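Local coordinates for protein oxalate biosynthetic component 1 (Burkholderia thailandensis, PDB 5IKY) that produces oxalate as a bifunctional enzyme of quorum sensing-dependent oxalogenesis, joining a serine hydrolase activity to an additional lyase activity, at residues Gly59-Tyr64 with Arg185-Gly190; Glu613-Glu618 with Ser737-Lys742; Leu729-Arg734 with Asp843-Ile848. One frame throughout, in Å; residues are numbered along the deposited sequence.

Contact 1. Residues Gly59-Tyr64 with Arg185-Gly190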
# COMPACT_ATOMS: atom_id res chain seq x y z
N GLY A 59 16.22 25.76 35.95
CA GLY A 59 15.86 24.67 35.05
C GLY A 59 16.89 23.56 35.04
O GLY A 59 18.04 23.76 35.44
N ILE A 60 16.48 22.37 34.59
CA ILE A 60 17.39 21.23 34.53
C ILE A 60 17.66 20.81 33.09
O ILE A 60 16.84 21.03 32.20
CB ILE A 60 16.83 20.02 35.30
CG1 ILE A 60 15.51 19.55 34.69
CG2 ILE A 60 16.65 20.37 36.77
CD1 ILE A 60 14.89 18.39 35.41
N VAL A 61 18.83 20.21 32.85
CA VAL A 61 19.21 19.80 31.50
C VAL A 61 19.90 18.44 31.49
O VAL A 61 20.58 18.05 32.44
CB VAL A 61 20.15 20.85 30.85
CG1 VAL A 61 21.55 20.78 31.43
CG2 VAL A 61 20.18 20.67 29.34
N ARG A 62 19.69 17.70 30.40
CA ARG A 62 20.41 16.46 30.14
C ARG A 62 21.12 16.59 28.81
O ARG A 62 20.51 16.40 27.75
CB ARG A 62 19.45 15.26 30.13
CG ARG A 62 20.13 13.93 29.82
CD ARG A 62 21.00 13.44 30.97
NE ARG A 62 21.57 12.13 30.71
CZ ARG A 62 22.82 11.92 30.29
NH1 ARG A 62 23.63 12.95 30.11
NH2 ARG A 62 23.25 10.68 30.07
N GLU A 63 22.40 16.93 28.85
CA GLU A 63 23.16 17.20 27.63
C GLU A 63 24.38 16.30 27.49
O GLU A 63 24.99 15.91 28.48
CB GLU A 63 23.59 18.66 27.58
CG GLU A 63 24.48 19.09 28.73
CD GLU A 63 25.09 20.46 28.51
OE1 GLU A 63 25.24 20.87 27.34
OE2 GLU A 63 25.44 21.13 29.51
N TYR A 64 24.72 15.98 26.25
CA TYR A 64 25.93 15.22 25.93
C TYR A 64 26.22 15.28 24.44
O TYR A 64 25.37 14.94 23.62
CB TYR A 64 25.79 13.76 26.38
CG TYR A 64 27.04 12.93 26.15
CD1 TYR A 64 28.09 12.96 27.05
CD2 TYR A 64 27.15 12.12 25.03
CE1 TYR A 64 29.23 12.20 26.85
CE2 TYR A 64 28.29 11.35 24.82
CZ TYR A 64 29.32 11.40 25.73
OH TYR A 64 30.45 10.65 25.52
N ARG A 185 21.05 18.00 35.39
CA ARG A 185 21.65 18.96 36.31
C ARG A 185 21.09 20.37 36.14
O ARG A 185 20.52 20.71 35.10
CB ARG A 185 23.17 18.97 36.12
CG ARG A 185 23.64 19.56 34.80
CD ARG A 185 25.06 19.11 34.49
NE ARG A 185 25.81 18.80 35.70
CZ ARG A 185 26.97 18.15 35.72
NH1 ARG A 185 27.59 17.92 36.87
NH2 ARG A 185 27.52 17.74 34.58
N MET A 186 21.25 21.19 37.18
CA MET A 186 20.70 22.54 37.22
C MET A 186 21.41 23.49 36.26
O MET A 186 22.60 23.35 35.99
CB MET A 186 20.79 23.10 38.64
CG MET A 186 20.06 22.27 39.69
SD MET A 186 18.26 22.33 39.50
CE MET A 186 17.96 24.08 39.72
N CYS A 187 20.66 24.47 35.75
CA CYS A 187 21.20 25.45 34.82
C CYS A 187 21.04 26.87 35.34
O CYS A 187 20.26 27.11 36.26
CB CYS A 187 20.50 25.34 33.46
SG CYS A 187 20.12 23.66 32.94
N GLY A 188 21.77 27.80 34.74
CA GLY A 188 21.59 29.20 35.04
C GLY A 188 20.53 29.80 34.15
O GLY A 188 19.71 29.08 33.57
N ALA A 189 20.52 31.13 34.03
CA ALA A 189 19.59 31.80 33.13
C ALA A 189 20.05 31.61 31.69
O ALA A 189 21.21 31.26 31.44
CB ALA A 189 19.49 33.27 33.48
N GLY A 190 19.14 31.83 30.75
CA GLY A 190 19.46 31.69 29.34
C GLY A 190 18.21 31.62 28.48
O GLY A 190 17.14 32.07 28.89
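Cys187 lays its sulfur over the flank of Val61. SG lies 3.5 Å from Val61 CB and is almost as near CG1. With SG anti to the carbonyl carbon (chi1 -38°), the thiol leans back over the facing strand, and Cys187 SG is 3.3 Å from Gly59 O. Val61 sets CG1 between its own N and C, which brings that methyl beside both the sulfur and the CG of Arg185. Ile60 and Met186 occupy the reverse face of the sheet. Their side chains cross obliquely, and Ile60 CG2 meets Met186 SD at 3.7 Å. The rest of the Ile60 side chain leads away, toward helix 176-181.

The backbones run antiparallel. Val61 and Arg185 form a hydrogen-bonded pair: Val61 N gives to Arg185 O at 2.9 Å, and Arg185 N gives to Val61 O at 3.0 Å. Ile60 and Met186 form the next, non-hydrogen-bonded pair. Beyond it, Cys187 N gives to Gly59 O at 2.7 Å. The CA atoms of Ile60 and Met186 add C-H...O contacts to Arg185 O and Gly59 O.

Strand 60-64 is paired on its other side with strand 156-160. The arrangement is a small three-stranded antiparallel sheet of order 156-160, 60-64, 185-186, with residues 185-186 as a short edge strand.

Contact 2. Residues Glu613-Glu618 with Ser737-Lys742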
# COMPACT_ATOMS: atom_id res chain seq x y z
N GLU A 613 8.23 -17.12 -23.91
CA GLU A 613 8.67 -15.98 -24.71
C GLU A 613 9.73 -16.40 -25.73
O GLU A 613 9.91 -15.75 -26.76
CB GLU A 613 9.20 -14.87 -23.81
CG GLU A 613 9.62 -13.59 -24.53
CD GLU A 613 8.47 -12.84 -25.18
OE1 GLU A 613 7.29 -13.16 -24.88
OE2 GLU A 613 8.73 -11.94 -26.00
N LEU A 614 10.42 -17.50 -25.44
CA LEU A 614 11.46 -18.02 -26.32
C LEU A 614 10.91 -18.54 -27.64
O LEU A 614 11.66 -18.77 -28.59
CB LEU A 614 12.26 -19.12 -25.62
CG LEU A 614 13.25 -18.67 -24.55
CD1 LEU A 614 13.83 -19.87 -23.82
CD2 LEU A 614 14.35 -17.83 -25.16
N ASP A 615 9.59 -18.74 -27.70
CA ASP A 615 8.94 -19.20 -28.93
C ASP A 615 9.09 -18.19 -30.06
O ASP A 615 9.01 -18.55 -31.24
CB ASP A 615 7.46 -19.49 -28.67
CG ASP A 615 7.24 -20.67 -27.74
OD1 ASP A 615 8.21 -21.10 -27.08
OD2 ASP A 615 6.10 -21.16 -27.66
N ARG A 616 9.31 -16.93 -29.70
CA ARG A 616 9.48 -15.87 -30.68
C ARG A 616 10.94 -15.71 -31.11
O ARG A 616 11.24 -15.02 -32.08
CB ARG A 616 8.96 -14.54 -30.13
CG ARG A 616 7.45 -14.50 -29.91
CD ARG A 616 7.03 -13.24 -29.17
NE ARG A 616 7.42 -12.03 -29.87
CZ ARG A 616 7.94 -10.96 -29.27
NH1 ARG A 616 8.14 -10.96 -27.96
NH2 ARG A 616 8.27 -9.89 -29.99
N TYR A 617 11.84 -16.37 -30.38
CA TYR A 617 13.27 -16.27 -30.66
C TYR A 617 13.72 -17.35 -31.64
O TYR A 617 13.39 -18.53 -31.48
CB TYR A 617 14.07 -16.35 -29.37
CG TYR A 617 13.93 -15.12 -28.49
CD1 TYR A 617 12.78 -14.92 -27.73
CD2 TYR A 617 14.94 -14.17 -28.42
CE1 TYR A 617 12.64 -13.80 -26.93
CE2 TYR A 617 14.81 -13.05 -27.62
CZ TYR A 617 13.66 -12.87 -26.88
OH TYR A 617 13.53 -11.75 -26.08
N GLU A 618 14.48 -16.94 -32.65
CA GLU A 618 14.95 -17.85 -33.69
C GLU A 618 15.94 -18.87 -33.15
O GLU A 618 15.79 -20.07 -33.37
CB GLU A 618 15.59 -17.05 -34.83
CG GLU A 618 16.01 -17.89 -36.03
CD GLU A 618 14.94 -17.94 -37.10
OE1 GLU A 618 15.12 -17.29 -38.15
OE2 GLU A 618 13.92 -18.64 -36.90
N SER A 737 7.08 -19.58 -36.74
CA SER A 737 8.39 -19.58 -36.09
C SER A 737 8.99 -20.97 -36.05
O SER A 737 8.32 -21.96 -36.35
CB SER A 737 8.28 -19.01 -34.67
OG SER A 737 7.56 -19.89 -33.83
N ASN A 738 10.26 -21.05 -35.67
CA ASN A 738 10.91 -22.33 -35.45
C ASN A 738 10.82 -22.72 -33.98
O ASN A 738 11.80 -23.16 -33.37
CB ASN A 738 12.37 -22.29 -35.91
CG ASN A 738 13.16 -21.18 -35.26
OD1 ASN A 738 12.59 -20.18 -34.81
ND2 ASN A 738 14.48 -21.34 -35.20
N ALA A 739 9.63 -22.54 -33.41
CA ALA A 739 9.37 -22.93 -32.03
C ALA A 739 9.21 -24.44 -31.94
O ALA A 739 8.76 -25.08 -32.90
CB ALA A 739 8.14 -22.23 -31.50
N SER A 740 9.58 -25.01 -30.80
CA SER A 740 9.53 -26.45 -30.60
C SER A 740 8.12 -27.01 -30.80
O SER A 740 7.17 -26.58 -30.14
CB SER A 740 10.04 -26.81 -29.20
OG SER A 740 11.24 -26.12 -28.90
N ARG A 741 8.00 -27.96 -31.72
CA ARG A 741 6.74 -28.65 -31.94
C ARG A 741 6.34 -29.40 -30.67
O ARG A 741 7.18 -29.98 -30.00
CB ARG A 741 6.84 -29.62 -33.12
N LYS A 742 5.05 -29.38 -30.35
CA LYS A 742 4.57 -30.02 -29.14
C LYS A 742 3.88 -31.35 -29.45
O LYS A 742 3.50 -31.61 -30.59
CB LYS A 742 3.61 -29.09 -28.38
CG LYS A 742 4.18 -27.70 -28.14
CD LYS A 742 3.47 -27.00 -26.99
CE LYS A 742 4.16 -25.69 -26.63
NZ LYS A 742 3.30 -24.81 -25.79
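Asn738 reaches across to Glu618, and its side chain can be followed atom by atom. CB lies 4.1 Å from Glu618 OE2. CG stands between the backbone N and the carbonyl carbon (chi1 55°), which turns the amide toward the neighbouring loop and puts Asn738 CG 3.1 Å from Glu618 OE2. ND2 ends the chain and gives a hydrogen bond to the backbone O of Glu618 at 2.6 Å. The bond is bent: the N-H...O angle is 146°, and the acceptor lies somewhat out of the amide plane. OD1 faces Glu618 OE2 at 2.9 Å. Both are acceptors as modelled, so this approach is no bond and is probably unfavourable. The carboxylate and the amide stand nearly perpendicular, with their planes 87° apart. The carboxylate comes back toward Asn738 because the Glu618 chain bends at chi2.

The other half of the contact lies at the end of the 3-10 segment 613-616. Ala739 CB packs against Asp615 CB at 4.0 Å and also touches the Asp615 carbonyl oxygen. Ser737 OG lies 3.3 Å from Asp615 O, a contact only; its hydrogen bond is to Arg734 O. It accepts a weak bond from Ala739 N as well.

The Asp615 carboxylate forms a salt bridge with Arg734. Asn738 O meets His620 NE2 in a further hydrogen bond.

The chemistry is thus mainly polar, with one direct hydrogen bond, to the carbonyl of Glu618, and a small apolar patch at Ala739. It implies a modest join. The loop before helix 629-641, in the cap-domain region, meets the loop that leads from helix 715-734 into the C-terminal hydrolase part, and Arg734, ending that helix, bonds to both.

Contact 3. Residues Leu729-Arg734 with Asp843-Ile848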
# COMPACT_ATOMS: atom_id res chain seq x y z
N LEU A 729 -4.13 -14.86 -31.64
CA LEU A 729 -3.10 -14.03 -32.25
C LEU A 729 -1.69 -14.55 -31.98
O LEU A 729 -0.80 -14.42 -32.81
CB LEU A 729 -3.22 -12.58 -31.77
CG LEU A 729 -4.44 -11.80 -32.25
CD1 LEU A 729 -4.46 -10.41 -31.64
CD2 LEU A 729 -4.47 -11.72 -33.76
N THR A 730 -1.50 -15.15 -30.80
CA THR A 730 -0.19 -15.66 -30.42
C THR A 730 0.14 -16.95 -31.17
O THR A 730 1.26 -17.15 -31.62
CB THR A 730 -0.10 -15.91 -28.90
OG1 THR A 730 -0.33 -14.68 -28.20
CG2 THR A 730 1.27 -16.44 -28.53
N LEU A 731 -0.87 -17.81 -31.31
CA LEU A 731 -0.70 -19.08 -32.02
C LEU A 731 -0.30 -18.85 -33.47
O LEU A 731 0.57 -19.55 -34.00
CB LEU A 731 -1.98 -19.91 -31.96
CG LEU A 731 -2.24 -20.62 -30.63
CD1 LEU A 731 -3.62 -21.24 -30.61
CD2 LEU A 731 -1.18 -21.68 -30.39
N GLU A 732 -0.94 -17.88 -34.11
CA GLU A 732 -0.63 -17.55 -35.50
C GLU A 732 0.83 -17.10 -35.62
O GLU A 732 1.51 -17.41 -36.60
CB GLU A 732 -1.58 -16.47 -36.02
CG GLU A 732 -0.95 -15.48 -36.98
CD GLU A 732 -1.95 -14.45 -37.49
OE1 GLU A 732 -2.84 -14.05 -36.70
OE2 GLU A 732 -1.85 -14.05 -38.67
N LEU A 733 1.30 -16.39 -34.60
CA LEU A 733 2.69 -15.93 -34.57
C LEU A 733 3.65 -17.07 -34.29
O LEU A 733 4.83 -17.01 -34.64
CB LEU A 733 2.85 -14.83 -33.52
CG LEU A 733 3.82 -13.69 -33.84
CD1 LEU A 733 3.42 -13.00 -35.13
CD2 LEU A 733 3.88 -12.70 -32.69
N ARG A 734 3.15 -18.13 -33.65
CA ARG A 734 3.97 -19.28 -33.29
C ARG A 734 4.10 -20.25 -34.46
O ARG A 734 5.10 -20.96 -34.58
CB ARG A 734 3.38 -20.00 -32.07
CG ARG A 734 4.34 -20.97 -31.40
CD ARG A 734 3.66 -21.77 -30.30
NE ARG A 734 4.63 -22.47 -29.46
CZ ARG A 734 5.20 -23.63 -29.78
NH1 ARG A 734 4.89 -24.22 -30.93
NH2 ARG A 734 6.07 -24.19 -28.96
N ASP A 843 -7.85 -30.86 -32.93
CA ASP A 843 -7.72 -30.26 -34.26
C ASP A 843 -6.27 -29.98 -34.62
O ASP A 843 -5.98 -29.46 -35.70
CB ASP A 843 -8.54 -28.97 -34.33
CG ASP A 843 -8.34 -28.08 -33.12
OD1 ASP A 843 -7.32 -28.24 -32.43
OD2 ASP A 843 -9.21 -27.21 -32.87
N GLY A 844 -5.35 -30.31 -33.71
CA GLY A 844 -3.93 -30.12 -33.95
C GLY A 844 -3.43 -28.77 -33.48
O GLY A 844 -2.26 -28.43 -33.70
N GLU A 845 -4.30 -28.00 -32.84
CA GLU A 845 -3.92 -26.69 -32.34
C GLU A 845 -2.96 -26.83 -31.16
O GLU A 845 -3.14 -27.68 -30.30
CB GLU A 845 -5.16 -25.89 -31.92
CG GLU A 845 -4.90 -24.42 -31.66
CD GLU A 845 -6.10 -23.71 -31.05
OE1 GLU A 845 -6.08 -23.44 -29.83
OE2 GLU A 845 -7.05 -23.42 -31.80
N THR A 846 -1.93 -25.99 -31.15
CA THR A 846 -0.92 -26.03 -30.10
C THR A 846 -1.46 -25.43 -28.79
O THR A 846 -2.19 -24.44 -28.81
CB THR A 846 0.36 -25.27 -30.52
OG1 THR A 846 0.84 -25.79 -31.77
CG2 THR A 846 1.45 -25.41 -29.47
N VAL A 847 -1.10 -26.05 -27.67
CA VAL A 847 -1.52 -25.56 -26.36
C VAL A 847 -0.47 -24.61 -25.78
O VAL A 847 0.65 -25.03 -25.47
CB VAL A 847 -1.76 -26.71 -25.37
CG1 VAL A 847 -2.07 -26.16 -23.99
CG2 VAL A 847 -2.88 -27.61 -25.86
N ILE A 848 -0.84 -23.34 -25.65
CA ILE A 848 0.06 -22.34 -25.07
C ILE A 848 -0.51 -21.78 -23.78
O ILE A 848 -1.58 -22.18 -23.32
CB ILE A 848 0.33 -21.19 -26.05
CG1 ILE A 848 -0.99 -20.58 -26.54
CG2 ILE A 848 1.16 -21.68 -27.23
CD1 ILE A 848 -0.81 -19.40 -27.47
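The last turn and a half of helix 715-734 faces an irregular, fairly extended stretch, residues 843-848, and the backbones come closest at Leu731 and Thr846, whose CA atoms are 7.2 Å apart. Leu731 is the main contributor from the helix. Its CD2 sits 3.3 Å from the carbonyl oxygen of Thr846 and also touches Thr846 CB. The other methyl, CD1, meets the carboxylate end of Glu845, with OE1 at 3.4 Å. The two side chains cross at about a right angle.

Ile848 packs from the far end of the loop segment. With CG1 between N and the carbonyl carbon (chi1 54°) and an extended chi2, its CD1 comes to 3.7 Å from Leu731 CG. The same methyl touches Thr730 CG2 at 3.8 Å. Ile848 CG2 lies alongside Arg734 CD.

Arg734 runs extended from CG to NE, past Ile848 in the opposite direction. Thr846 CG2 then lies over one face of the guanidinium, 3.8 Å above its plane and offset toward the rim. Its nitrogens bond elsewhere: NE to Asp615 and NH2 to Ser740 O.

Asp843 OD1 accepts from Glu845 N in an Asx turn. Ile848 is the N-cap residue of helix 849-860. The contact is mainly van der Waals packing of methyls, against a carbonyl, a carboxylate and one guanidinium face. Its hold probably rests on fit, and Asp615 probably offsets the arginine's charge.

Overall arrangement
Contact 1 stands apart: its centre is 78 Å from that of contact 2 and 81 Å from that of contact 3, on the opposite side of the chain's centre. Contacts 2 and 3 are neighbours, with centres 11 Å apart, and their segments alternate along the chain. Both use the end of helix 715-734 and what follows it, and a probable hydrogen bond from Lys742 NZ to Val847 O joins them. Contact 2 is a surface join of loops, mostly polar. Contact 3 is partly buried and rests on apolar packing between a helix and a loop. Contact 1, also partly buried, is held chiefly by strand backbone bonds.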